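Local coordinates for protein response regulator (Caulobacter vibrioides, PDB 3N0R) that probably regulates the general stress response as a two-component response regulator, its sigma-like domain sequestering an anti-sigma factor once the receiver domain is phosphorylated, at residues L122-G127 against V267-G272. The protein carries 1 engineered substitution. Sequence-based numbering, arbitrary orientation. Where two conformers were deposited one is given.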
loop_
_atom_site.group_PDB
_atom_site.type_symbol
_atom_site.label_atom_id
_atom_site.label_comp_id
_atom_site.label_asym_id
_atom_site.label_seq_id
_atom_site.Cartn_x
_atom_site.Cartn_y
_atom_site.Cartn_z
ATOM N N LEU A 122 1.956 -2.873 8.262
ATOM C CA LEU A 122 2.903 -2.060 9.023
ATOM C C LEU A 122 4.312 -2.643 8.937
ATOM O O LEU A 122 5.289 -1.907 8.854
ATOM C CB LEU A 122 2.465 -1.960 10.490
ATOM C CG LEU A 122 1.262 -1.048 10.748
ATOM C CD1 LEU A 122 0.741 -1.231 12.160
ATOM C CD2 LEU A 122 1.590 0.424 10.472
ATOM N N THR A 123 4.410 -3.967 8.970
ATOM C CA THR A 123 5.706 -4.632 8.936
ATOM C C THR A 123 6.204 -4.853 7.507
ATOM O O THR A 123 7.278 -4.367 7.137
ATOM C CB THR A 123 5.694 -5.941 9.760
ATOM O OG1 THR A 123 4.625 -6.791 9.327
ATOM C CG2 THR A 123 5.547 -5.630 11.257
ATOM N N ALA A 124 5.420 -5.551 6.689
ATOM C CA ALA A 124 5.851 -5.901 5.331
ATOM C C ALA A 124 5.886 -4.719 4.352
ATOM O O ALA A 124 6.807 -4.606 3.547
ATOM C CB ALA A 124 4.985 -7.029 4.777
ATOM N N LEU A 125 4.872 -3.861 4.381
ATOM C CA LEU A 125 4.830 -2.723 3.463
ATOM C C LEU A 125 5.631 -1.535 3.983
ATOM O O LEU A 125 6.395 -0.925 3.239
ATOM C CB LEU A 125 3.385 -2.305 3.167
ATOM C CG LEU A 125 3.227 -1.226 2.090
ATOM C CD1 LEU A 125 3.641 -1.748 0.718
ATOM C CD2 LEU A 125 1.796 -0.738 2.067
ATOM N N GLU A 126 5.460 -1.215 5.263
ATOM C CA GLU A 126 6.028 0.006 5.811
ATOM C C GLU A 126 7.379 -0.191 6.495
ATOM O O GLU A 126 8.068 0.779 6.796
ATOM C CB GLU A 126 5.030 0.668 6.758
ATOM C CG GLU A 126 3.750 1.090 6.033
ATOM C CD GLU A 126 4.026 2.055 4.894
ATOM O OE1 GLU A 126 4.715 3.060 5.149
ATOM O OE2 GLU A 126 3.563 1.821 3.743
ATOM N N GLY A 127 7.764 -1.441 6.735
ATOM C CA GLY A 127 9.068 -1.739 7.298
ATOM C C GLY A 127 9.239 -1.492 8.785
ATOM O O GLY A 127 10.367 -1.432 9.267
ATOM N N VAL A 267 6.744 -6.064 -1.993
ATOM C CA VAL A 267 6.078 -6.551 -3.194
ATOM C C VAL A 267 4.962 -7.531 -2.826
ATOM O O VAL A 267 3.855 -7.459 -3.372
ATOM C CB VAL A 267 7.088 -7.190 -4.146
ATOM C CG1 VAL A 267 6.378 -7.815 -5.338
ATOM C CG2 VAL A 267 8.084 -6.137 -4.604
ATOM N N LYS A 268 5.247 -8.446 -1.903
ATOM C CA LYS A 268 4.214 -9.348 -1.401
ATOM C C LYS A 268 3.033 -8.553 -0.861
ATOM O O LYS A 268 1.878 -8.880 -1.128
ATOM C CB LYS A 268 4.747 -10.278 -0.304
ATOM C CG LYS A 268 3.636 -11.069 0.392
ATOM C CD LYS A 268 4.161 -12.041 1.449
ATOM C CE LYS A 268 4.743 -13.298 0.819
ATOM N NZ LYS A 268 4.571 -14.492 1.692
ATOM N N ALA A 269 3.328 -7.509 -0.091
ATOM C CA ALA A 269 2.264 -6.709 0.510
ATOM C C ALA A 269 1.441 -5.970 -0.545
ATOM O O ALA A 269 0.213 -5.966 -0.468
ATOM C CB ALA A 269 2.838 -5.727 1.534
ATOM N N ALA A 270 2.102 -5.323 -1.502
ATOM C CA ALA A 270 1.382 -4.563 -2.516
ATOM C C ALA A 270 0.523 -5.476 -3.389
ATOM O O ALA A 270 -0.642 -5.179 -3.656
ATOM C CB ALA A 270 2.346 -3.746 -3.357
ATOM N N ILE A 271 1.096 -6.586 -3.839
ATOM C CA ILE A 271 0.334 -7.553 -4.616
ATOM C C ILE A 271 -0.806 -8.136 -3.781
ATOM O O ILE A 271 -1.931 -8.274 -4.265
ATOM C CB ILE A 271 1.244 -8.664 -5.171
ATOM C CG1 ILE A 271 2.189 -8.073 -6.220
ATOM C CG2 ILE A 271 0.415 -9.819 -5.742
ATOM C CD1 ILE A 271 3.219 -9.050 -6.753
ATOM N N GLY A 272 -0.526 -8.459 -2.519
ATOM C CA GLY A 272 -1.554 -8.976 -1.635
ATOM C C GLY A 272 -2.756 -8.060 -1.512
ATOM O O GLY A 272 -3.902 -8.526 -1.498
#
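The methyl of Ala269 lies over one face of the peptide plane between Ala124 and Leu125. CB of Ala269 stands almost straight above N of Leu125, at 4.0 Å. Beside that peptide, the methyl meets two carbons on the same face. CB of Leu125 is 3.8 Å from CB of Ala269, and CB of Ala124 is 4.1 Å from the same Ala269 CB. Leu125 has CG anti to its N (chi1 -173°), which carries the branch alongside the Ala269 methyl. Its CD1 comes within 4.1 Å of Ala269 CB. The same CD1 reaches the backbone of Ala270 more loosely, 4.5 Å from its N. No hydrogen bond crosses; the contact is apolar packing that buries 135 Å², both sides summed. With only a methyl on Ala269, the backbones come close: CA of Leu125 is 5.6 Å from CA of Ala269. This is a buried interface between domains, consistent with the receiver controlling the sigma-like domain. It joins the C-terminal part of helix 115-125 to helix 264-277, the final receiver helix. Val267 and Ile271 pack on helix 170-182, while Leu125 also touches Ala40 of helix 31-42. Helix 264-277 thus lies between the receiver core and the sigma-like helices.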